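Local coordinates for protein probable M18 family aminopeptidase 1 (Thermotoga maritima, PDB 2GLF) that is probably a zinc-dependent metalloaminopeptidase of the M18 family, a hydrolase expected to remove residues from the N-terminal ends of peptides, at residues A[105-116]-A[182-190]; A[1-9]-A[343-351]. All coordinates share one frame; numbering follows the deposited sequence.

Interactions 1 and 2 illustrate how contacts that do not touch within one chain can be brought together between copies in the assembly. Their centres lie 47 Å apart, their nearest atoms about 27 Å, on opposite sides of the chain's centre. Interaction 1 belongs to the six-stranded antiparallel sheet; interaction 2 sits where the N-terminal tail meets the loop leading into strand 351-354 of the mixed sheet. Both lie away from the manganese sites of His92, Asp249, Glu279, Asp326 and His425, although the Pro345 side chain is about 14 Å from a bound manganese ion. Glu109 forms a salt bridge with Lys346 of a neighbouring subunit, and this chain's Lys346 NZ bonds Gln110 OE1 of a neighbouring subunit.

Interaction 1: A[105-116]-A[182-190]; sequences LIEDEQIALFKT and ENLMLIAGT
Ala112 faces both Ala188 and Gly189, forming a classic beta bulge where strand 185-189, outermost within this chain, joins strand 111-119 in the antiparallel sheet. Strands 97-108 and 111-119 form a hairpin, closed by a type I' turn from Asp108 to Ile111.

Backbone bonds set the register. Ala112 N donates to Gly189 O, and Ala112 O receives Ala188 N at 2.7 Å from above its carbonyl plane, with a weak second bond from Gly189 N. Beyond the bulge, Phe114 pairs with Leu186: the N-H of Phe114 reaches Leu186 O in the carbonyl plane (2.9 Å, 160° at the hydrogen), whereas the return bond is weak. Past the strand end, a water bridges Gln110 O and Thr190 O.

Apolar packing divides between the two faces. On one, the methyl CE of Met185, a selenomethionine, meets Leu113 CD1. On the other, the Phe114 ring stacks with Phe100, and helix 200-213 packs on Ala112. The bulge places Ala188 CB over a face of the Phe114 ring in a CH-pi contact, 3.9 Å from its centroid and displaced toward the rim. The Ile187 and Ile111 side chains cross obliquely, CG2 to CG2 at 3.8 Å.

The salt bridge across the contact is at Glu182. Lys115, bent at its last two torsions, runs beside the Met185 selenium and brings NZ to Glu182 OE1 at 2.8 Å, arriving from above the carboxylate plane. The other oxygen, OE2, is shared by Lys101 and the backbone N of Val395 of a third subunit, so this carboxylate ties the sheet to the assembly.

Thr116 turns OG1 between its backbone N and carbonyl carbon (chi1 72°), from where the hydroxyl donates to Leu184 O, 2.6 Å away in the carbonyl plane.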
loop_
_atom_site.group_PDB
_atom_site.type_symbol
_atom_site.label_atom_id
_atom_site.label_comp_id
_atom_site.label_asym_id
_atom_site.label_seq_id
_atom_site.Cartn_x
_atom_site.Cartn_y
_atom_site.Cartn_z
ATOM N N LEU A 105 -37.833 -11.056 -18.448
ATOM C CA LEU A 105 -37.808 -12.503 -18.318
ATOM C C LEU A 105 -36.640 -13.220 -18.996
ATOM O O LEU A 105 -36.483 -13.171 -20.223
ATOM C CB LEU A 105 -39.116 -13.099 -18.830
ATOM C CG LEU A 105 -39.815 -14.138 -17.945
ATOM C CD1 LEU A 105 -40.765 -14.944 -18.826
ATOM C CD2 LEU A 105 -38.807 -15.064 -17.272
ATOM N N ILE A 106 -35.831 -13.886 -18.174
ATOM C CA ILE A 106 -34.687 -14.666 -18.640
ATOM C C ILE A 106 -34.701 -15.957 -17.833
ATOM O O ILE A 106 -35.399 -16.045 -16.820
ATOM C CB ILE A 106 -33.342 -13.963 -18.353
ATOM C CG1 ILE A 106 -33.022 -14.029 -16.854
ATOM C CG2 ILE A 106 -33.412 -12.522 -18.780
ATOM C CD1 ILE A 106 -31.654 -13.481 -16.489
ATOM N N GLU A 107 -33.945 -16.954 -18.281
ATOM C CA GLU A 107 -33.844 -18.210 -17.549
ATOM C C GLU A 107 -32.375 -18.519 -17.320
ATOM O O GLU A 107 -31.558 -18.341 -18.217
ATOM C CB GLU A 107 -34.478 -19.376 -18.307
ATOM C CG GLU A 107 -34.387 -20.676 -17.498
ATOM C CD GLU A 107 -35.045 -21.873 -18.158
ATOM O OE1 GLU A 107 -36.231 -21.765 -18.539
ATOM O OE2 GLU A 107 -34.379 -22.929 -18.278
ATOM N N ASP A 108 -32.039 -18.971 -16.118
ATOM C CA ASP A 108 -30.656 -19.309 -15.792
ATOM C C ASP A 108 -30.621 -20.435 -14.771
ATOM O O ASP A 108 -31.310 -20.383 -13.753
ATOM C CB ASP A 108 -29.921 -18.094 -15.234
ATOM C CG ASP A 108 -28.426 -18.171 -15.464
ATOM O OD1 ASP A 108 -27.675 -17.437 -14.787
ATOM O OD2 ASP A 108 -28.004 -18.962 -16.335
ATOM N N GLU A 109 -29.803 -21.445 -15.043
ATOM C CA GLU A 109 -29.691 -22.606 -14.168
ATOM C C GLU A 109 -31.071 -23.153 -13.816
ATOM O O GLU A 109 -31.354 -23.487 -12.662
ATOM C CB GLU A 109 -28.914 -22.264 -12.900
ATOM C CG GLU A 109 -27.421 -22.025 -13.137
ATOM C CD GLU A 109 -26.749 -23.118 -13.984
ATOM O OE1 GLU A 109 -26.997 -24.330 -13.742
ATOM O OE2 GLU A 109 -25.954 -22.758 -14.888
ATOM N N GLN A 110 -31.924 -23.224 -14.839
ATOM C CA GLN A 110 -33.278 -23.739 -14.726
ATOM C C GLN A 110 -34.205 -22.923 -13.825
ATOM O O GLN A 110 -35.157 -23.456 -13.247
ATOM C CB GLN A 110 -33.230 -25.197 -14.261
ATOM C CG GLN A 110 -32.772 -26.187 -15.341
ATOM C CD GLN A 110 -31.344 -25.944 -15.827
ATOM O OE1 GLN A 110 -30.379 -26.140 -15.079
ATOM N NE2 GLN A 110 -31.206 -25.514 -17.086
ATOM N N ILE A 111 -33.941 -21.623 -13.728
ATOM C CA ILE A 111 -34.758 -20.740 -12.903
ATOM C C ILE A 111 -35.217 -19.506 -13.680
ATOM O O ILE A 111 -34.400 -18.748 -14.196
ATOM C CB ILE A 111 -33.976 -20.278 -11.662
ATOM C CG1 ILE A 111 -33.679 -21.480 -10.772
ATOM C CG2 ILE A 111 -34.760 -19.228 -10.905
ATOM C CD1 ILE A 111 -32.861 -21.144 -9.539
ATOM N N ALA A 112 -36.530 -19.316 -13.766
ATOM C CA ALA A 112 -37.082 -18.160 -14.461
ATOM C C ALA A 112 -36.768 -16.935 -13.605
ATOM O O ALA A 112 -36.945 -16.962 -12.387
ATOM C CB ALA A 112 -38.586 -18.320 -14.634
ATOM N N LEU A 113 -36.311 -15.859 -14.238
ATOM C CA LEU A 113 -35.944 -14.654 -13.498
ATOM C C LEU A 113 -36.445 -13.347 -14.099
ATOM O O LEU A 113 -36.621 -13.231 -15.313
ATOM C CB LEU A 113 -34.425 -14.565 -13.400
ATOM C CG LEU A 113 -33.667 -15.629 -12.624
ATOM C CD1 LEU A 113 -32.198 -15.553 -12.988
ATOM C CD2 LEU A 113 -33.882 -15.415 -11.140
ATOM N N PHE A 114 -36.663 -12.359 -13.240
ATOM C CA PHE A 114 -37.083 -11.037 -13.695
ATOM C C PHE A 114 -35.937 -10.091 -13.386
ATOM O O PHE A 114 -35.642 -9.825 -12.217
ATOM C CB PHE A 114 -38.328 -10.537 -12.954
ATOM C CG PHE A 114 -39.595 -11.206 -13.371
ATOM C CD1 PHE A 114 -40.384 -11.862 -12.435
ATOM C CD2 PHE A 114 -40.012 -11.166 -14.693
ATOM C CE1 PHE A 114 -41.571 -12.470 -12.809
ATOM C CE2 PHE A 114 -41.199 -11.769 -15.082
ATOM C CZ PHE A 114 -41.983 -12.424 -14.135
ATOM N N LYS A 115 -35.280 -9.595 -14.425
ATOM C CA LYS A 115 -34.194 -8.656 -14.213
ATOM C C LYS A 115 -34.808 -7.287 -13.928
ATOM O O LYS A 115 -35.798 -6.896 -14.540
ATOM C CB LYS A 115 -33.297 -8.556 -15.452
ATOM C CG LYS A 115 -32.742 -9.869 -15.957
ATOM C CD LYS A 115 -31.620 -9.630 -16.956
ATOM C CE LYS A 115 -30.268 -9.439 -16.259
ATOM N NZ LYS A 115 -30.220 -8.322 -15.266
ATOM N N THR A 116 -34.235 -6.558 -12.989
ATOM C CA THR A 116 -34.755 -5.243 -12.699
ATOM C C THR A 116 -33.640 -4.240 -12.870
ATOM O O THR A 116 -32.505 -4.595 -13.178
ATOM C CB THR A 116 -35.264 -5.132 -11.266
ATOM O OG1 THR A 116 -34.150 -5.130 -10.368
ATOM C CG2 THR A 116 -36.173 -6.294 -10.937
ATOM N N GLU A 182 -27.209 -5.369 -11.240
ATOM C CA GLU A 182 -27.486 -6.419 -12.216
ATOM C C GLU A 182 -27.986 -7.731 -11.611
ATOM O O GLU A 182 -28.603 -8.542 -12.305
ATOM C CB GLU A 182 -26.242 -6.696 -13.055
ATOM C CG GLU A 182 -26.131 -5.855 -14.306
ATOM C CD GLU A 182 -27.280 -6.090 -15.269
ATOM O OE1 GLU A 182 -27.624 -7.263 -15.524
ATOM O OE2 GLU A 182 -27.835 -5.097 -15.780
ATOM N N ASN A 183 -27.723 -7.938 -10.325
ATOM C CA ASN A 183 -28.144 -9.161 -9.657
ATOM C C ASN A 183 -29.462 -9.043 -8.906
ATOM O O ASN A 183 -29.892 -9.997 -8.271
ATOM C CB ASN A 183 -27.069 -9.651 -8.680
ATOM C CG ASN A 183 -25.802 -10.101 -9.377
ATOM O OD1 ASN A 183 -25.843 -10.602 -10.497
ATOM N ND2 ASN A 183 -24.668 -9.943 -8.704
ATOM N N LEU A 184 -30.100 -7.881 -8.952
ATOM C CA LEU A 184 -31.376 -7.720 -8.260
ATOM C C LEU A 184 -32.464 -8.280 -9.173
ATOM O O LEU A 184 -33.176 -7.537 -9.845
ATOM C CB LEU A 184 -31.628 -6.239 -7.952
ATOM C CG LEU A 184 -30.542 -5.636 -7.050
ATOM C CD1 LEU A 184 -30.698 -4.129 -6.927
ATOM C CD2 LEU A 184 -30.619 -6.300 -5.683
HETATM N N MSE A 185 -32.574 -9.604 -9.196
HETATM C CA MSE A 185 -33.557 -10.279 -10.030
HETATM C C MSE A 185 -34.473 -11.143 -9.177
HETATM O O MSE A 185 -33.997 -11.942 -8.372
HETATM C CB MSE A 185 -32.838 -11.161 -11.045
HETATM C CG MSE A 185 -31.449 -10.658 -11.389
HETATM SE SE MSE A 185 -30.602 -11.618 -12.837
HETATM C CE MSE A 185 -30.036 -13.197 -11.875
ATOM N N LEU A 186 -35.783 -10.990 -9.335
ATOM C CA LEU A 186 -36.694 -11.819 -8.555
ATOM C C LEU A 186 -36.902 -13.139 -9.279
ATOM O O LEU A 186 -36.803 -13.216 -10.508
ATOM C CB LEU A 186 -38.055 -11.136 -8.331
ATOM C CG LEU A 186 -38.373 -9.776 -8.948
ATOM C CD1 LEU A 186 -39.801 -9.405 -8.609
ATOM C CD2 LEU A 186 -37.408 -8.724 -8.436
ATOM N N ILE A 187 -37.178 -14.181 -8.503
ATOM C CA ILE A 187 -37.413 -15.501 -9.063
ATOM C C ILE A 187 -38.814 -15.550 -9.679
ATOM O O ILE A 187 -39.813 -15.333 -8.998
ATOM C CB ILE A 187 -37.275 -16.580 -7.974
ATOM C CG1 ILE A 187 -35.869 -16.512 -7.370
ATOM C CG2 ILE A 187 -37.533 -17.952 -8.566
ATOM C CD1 ILE A 187 -35.592 -17.549 -6.308
ATOM N N ALA A 188 -38.882 -15.816 -10.978
ATOM C CA ALA A 188 -40.163 -15.887 -11.661
ATOM C C ALA A 188 -40.791 -17.263 -11.492
ATOM O O ALA A 188 -42.009 -17.392 -11.402
ATOM C CB ALA A 188 -39.980 -15.575 -13.134
ATOM N N GLY A 189 -39.953 -18.295 -11.452
ATOM C CA GLY A 189 -40.462 -19.641 -11.295
ATOM C C GLY A 189 -39.366 -20.679 -11.330
ATOM O O GLY A 189 -38.214 -20.362 -11.619
ATOM N N THR A 190 -39.729 -21.926 -11.037
ATOM C CA THR A 190 -38.764 -23.017 -11.032
ATOM C C THR A 190 -39.302 -24.303 -11.646
ATOM O O THR A 190 -38.530 -25.214 -11.934
ATOM C CB THR A 190 -38.291 -23.348 -9.610
ATOM O OG1 THR A 190 -39.406 -23.799 -8.834
ATOM C CG2 THR A 190 -37.673 -22.126 -8.953
HETATM O O HOH W 1 -35.996 -25.706 -12.135
#

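Interaction 2: A[1-9]-A[343-351]; sequences KMERKNVWH and NAPKLGYGV
One face of the Tyr349 ring carries Asn6 CB in a CH-pi contact, 4.2 Å from the centroid and offset toward the rim, while Arg4 CB and Leu347 O lie at its edge. With CG turned opposite the backbone N (chi1 -171°), Asn6 brings ND2 over the rim of that same face, 3.1 Å from Tyr349 CE1, with the amide plane 81° from the ring plane. The Arg4 guanidinium has Pro345 CA at its edge, and Lys346 CG approaches it obliquely.

In this example Arg4 to Val7 of the N-terminal tail lie against the type II turn from Lys346 to Tyr349. Arg4 NH1 gives a hydrogen bond to Ala344 O (3.2 Å), tilted from the guanidinium plane. Val7 N donates to Gly348 O at 3.0 Å, and Val7 CG2 packs on Gly350 N. Asn6 OD1 takes the backbone N-H of Trp8 in an Asx turn. Asp435 OD2 and OD1 accept from Gly348 N and Gly350 N, holding the loop to helix 433-449.

Replacing Tyr349 with an alanine would probably leave Asn6 CB without the ring face it lies on and open a gap beside Arg4 CB.

Arg4 NH2 and Lys346 NZ approach to 4.5 Å, yet Lys346 is directed to Gln110 of the second subunit. Backbone carbonyls thus accept both direct bonds between tail and loop, one from a side chain and one from the main chain, which makes the attachment depend on the backbone path of the loop, at Ala344 and in the turn at Gly348, as well as on the packing against Tyr349.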
loop_
_atom_site.group_PDB
_atom_site.type_symbol
_atom_site.label_atom_id
_atom_site.label_comp_id
_atom_site.label_asym_id
_atom_site.label_seq_id
_atom_site.Cartn_x
_atom_site.Cartn_y
_atom_site.Cartn_z
ATOM N N LYS A 1 -36.541 30.598 28.271
ATOM C CA LYS A 1 -35.437 30.176 27.362
ATOM C C LYS A 1 -35.938 29.187 26.307
ATOM O O LYS A 1 -36.810 28.360 26.587
ATOM C CB LYS A 1 -34.312 29.529 28.166
ATOM C CG LYS A 1 -34.685 28.202 28.799
ATOM C CD LYS A 1 -33.472 27.285 28.857
ATOM C CE LYS A 1 -32.915 27.043 27.453
ATOM N NZ LYS A 1 -31.693 26.190 27.423
HETATM N N MSE A 2 -35.373 29.267 25.103
HETATM C CA MSE A 2 -35.768 28.396 23.999
HETATM C C MSE A 2 -35.635 26.921 24.358
HETATM O O MSE A 2 -34.552 26.457 24.704
HETATM C CB MSE A 2 -34.928 28.692 22.764
HETATM C CG MSE A 2 -35.509 28.107 21.494
HETATM SE SE MSE A 2 -34.290 28.225 20.010
HETATM C CE MSE A 2 -33.763 26.359 19.923
ATOM N N GLU A 3 -36.739 26.190 24.241
ATOM C CA GLU A 3 -36.787 24.774 24.589
ATOM C C GLU A 3 -37.910 24.086 23.809
ATOM O O GLU A 3 -39.070 24.476 23.922
ATOM C CB GLU A 3 -37.025 24.667 26.098
ATOM C CG GLU A 3 -37.445 23.312 26.628
ATOM C CD GLU A 3 -37.750 23.363 28.121
ATOM O OE1 GLU A 3 -36.813 23.602 28.911
ATOM O OE2 GLU A 3 -38.927 23.175 28.501
ATOM N N ARG A 4 -37.567 23.064 23.025
ATOM C CA ARG A 4 -38.556 22.339 22.215
ATOM C C ARG A 4 -39.648 21.618 23.007
ATOM O O ARG A 4 -39.450 21.239 24.161
ATOM C CB ARG A 4 -37.855 21.331 21.296
ATOM C CG ARG A 4 -37.145 21.961 20.109
ATOM C CD ARG A 4 -36.560 20.903 19.178
ATOM N NE ARG A 4 -35.488 20.141 19.810
ATOM C CZ ARG A 4 -34.782 19.194 19.198
ATOM N NH1 ARG A 4 -35.031 18.887 17.932
ATOM N NH2 ARG A 4 -33.821 18.558 19.852
ATOM N N LYS A 5 -40.801 21.429 22.374
ATOM C CA LYS A 5 -41.926 20.757 23.014
ATOM C C LYS A 5 -42.187 19.404 22.374
ATOM O O LYS A 5 -41.864 19.192 21.204
ATOM C CB LYS A 5 -43.205 21.588 22.887
ATOM C CG LYS A 5 -43.155 22.960 23.505
ATOM C CD LYS A 5 -44.519 23.622 23.410
ATOM C CE LYS A 5 -44.480 25.040 23.944
ATOM N NZ LYS A 5 -43.946 25.077 25.333
ATOM N N ASN A 6 -42.789 18.496 23.139
ATOM C CA ASN A 6 -43.113 17.180 22.617
ATOM C C ASN A 6 -44.590 17.140 22.256
ATOM O O ASN A 6 -45.461 17.337 23.107
ATOM C CB ASN A 6 -42.795 16.083 23.637
ATOM C CG ASN A 6 -42.928 14.684 23.047
ATOM O OD1 ASN A 6 -44.036 14.208 22.790
ATOM N ND2 ASN A 6 -41.794 14.026 22.816
ATOM N N VAL A 7 -44.867 16.881 20.984
ATOM C CA VAL A 7 -46.238 16.823 20.515
ATOM C C VAL A 7 -47.158 15.972 21.393
ATOM O O VAL A 7 -48.291 16.366 21.656
ATOM C CB VAL A 7 -46.289 16.320 19.063
ATOM C CG1 VAL A 7 -47.727 16.149 18.615
ATOM C CG2 VAL A 7 -45.574 17.317 18.162
ATOM N N TRP A 8 -46.677 14.821 21.861
ATOM C CA TRP A 8 -47.505 13.950 22.702
ATOM C C TRP A 8 -48.042 14.648 23.950
ATOM O O TRP A 8 -49.065 14.236 24.499
ATOM C CB TRP A 8 -46.736 12.687 23.122
ATOM C CG TRP A 8 -46.409 11.771 21.975
ATOM C CD1 TRP A 8 -45.206 11.651 21.343
ATOM C CD2 TRP A 8 -47.313 10.895 21.286
ATOM N NE1 TRP A 8 -45.302 10.759 20.303
ATOM C CE2 TRP A 8 -46.584 10.279 20.243
ATOM C CE3 TRP A 8 -48.667 10.574 21.446
ATOM C CZ2 TRP A 8 -47.163 9.356 19.361
ATOM C CZ3 TRP A 8 -49.242 9.660 20.572
ATOM C CH2 TRP A 8 -48.489 9.061 19.541
ATOM N N HIS A 9 -47.361 15.701 24.390
ATOM C CA HIS A 9 -47.793 16.441 25.571
ATOM C C HIS A 9 -48.651 17.660 25.235
ATOM O O HIS A 9 -48.984 18.448 26.119
ATOM C CB HIS A 9 -46.579 16.900 26.375
ATOM C CG HIS A 9 -45.827 15.785 27.028
ATOM N ND1 HIS A 9 -44.618 15.977 27.660
ATOM C CD2 HIS A 9 -46.120 14.470 27.163
ATOM C CE1 HIS A 9 -44.196 14.827 28.158
ATOM N NE2 HIS A 9 -45.090 13.897 27.869
ATOM N N ASN A 343 -28.933 21.238 15.713
ATOM C CA ASN A 343 -29.713 21.638 14.537
ATOM C C ASN A 343 -30.299 20.416 13.835
ATOM O O ASN A 343 -30.522 20.436 12.621
ATOM C CB ASN A 343 -28.840 22.425 13.552
ATOM C CG ASN A 343 -28.607 23.863 13.991
ATOM O OD1 ASN A 343 -29.419 24.745 13.722
ATOM N ND2 ASN A 343 -27.497 24.101 14.682
ATOM N N ALA A 344 -30.545 19.359 14.613
ATOM C CA ALA A 344 -31.103 18.109 14.096
ATOM C C ALA A 344 -32.475 17.829 14.699
ATOM O O ALA A 344 -32.714 18.085 15.877
ATOM C CB ALA A 344 -30.166 16.965 14.404
ATOM N N PRO A 345 -33.396 17.291 13.897
ATOM C CA PRO A 345 -34.735 16.992 14.401
ATOM C C PRO A 345 -34.799 15.710 15.219
ATOM O O PRO A 345 -34.027 14.774 14.990
ATOM C CB PRO A 345 -35.557 16.889 13.126
ATOM C CG PRO A 345 -34.584 16.263 12.181
ATOM C CD PRO A 345 -33.318 17.054 12.446
ATOM N N LYS A 346 -35.728 15.678 16.171
ATOM C CA LYS A 346 -35.941 14.512 17.026
ATOM C C LYS A 346 -37.381 14.050 16.787
ATOM O O LYS A 346 -38.273 14.880 16.562
ATOM C CB LYS A 346 -35.769 14.890 18.500
ATOM C CG LYS A 346 -34.435 15.509 18.858
ATOM C CD LYS A 346 -33.319 14.483 18.852
ATOM C CE LYS A 346 -32.536 14.538 20.154
ATOM N NZ LYS A 346 -33.438 14.272 21.302
ATOM N N LEU A 347 -37.605 12.736 16.837
ATOM C CA LEU A 347 -38.944 12.176 16.633
ATOM C C LEU A 347 -39.938 12.640 17.696
ATOM O O LEU A 347 -39.629 12.652 18.883
ATOM C CB LEU A 347 -38.897 10.646 16.651
ATOM C CG LEU A 347 -38.200 9.913 15.510
ATOM C CD1 LEU A 347 -38.079 8.437 15.870
ATOM C CD2 LEU A 347 -38.988 10.094 14.225
ATOM N N GLY A 348 -41.134 13.020 17.262
ATOM C CA GLY A 348 -42.156 13.458 18.194
ATOM C C GLY A 348 -42.025 14.875 18.725
ATOM O O GLY A 348 -42.752 15.263 19.646
ATOM N N TYR A 349 -41.109 15.657 18.161
ATOM C CA TYR A 349 -40.940 17.029 18.619
ATOM C C TYR A 349 -41.417 18.074 17.621
ATOM O O TYR A 349 -40.899 19.192 17.577
ATOM C CB TYR A 349 -39.484 17.283 19.029
ATOM C CG TYR A 349 -39.196 16.767 20.423
ATOM C CD1 TYR A 349 -39.121 15.397 20.682
ATOM C CD2 TYR A 349 -39.095 17.645 21.501
ATOM C CE1 TYR A 349 -38.961 14.921 21.980
ATOM C CE2 TYR A 349 -38.937 17.176 22.799
ATOM C CZ TYR A 349 -38.873 15.817 23.031
ATOM O OH TYR A 349 -38.734 15.359 24.319
ATOM N N GLY A 350 -42.413 17.695 16.824
ATOM C CA GLY A 350 -42.991 18.616 15.866
ATOM C C GLY A 350 -42.574 18.501 14.417
ATOM O O GLY A 350 -41.805 17.619 14.042
ATOM N N VAL A 351 -43.105 19.407 13.601
ATOM C CA VAL A 351 -42.798 19.448 12.182
ATOM C C VAL A 351 -41.407 20.041 12.066
ATOM O O VAL A 351 -41.031 20.915 12.854
ATOM C CB VAL A 351 -43.762 20.371 11.416
ATOM C CG1 VAL A 351 -43.749 20.025 9.945
ATOM C CG2 VAL A 351 -45.152 20.255 11.985
#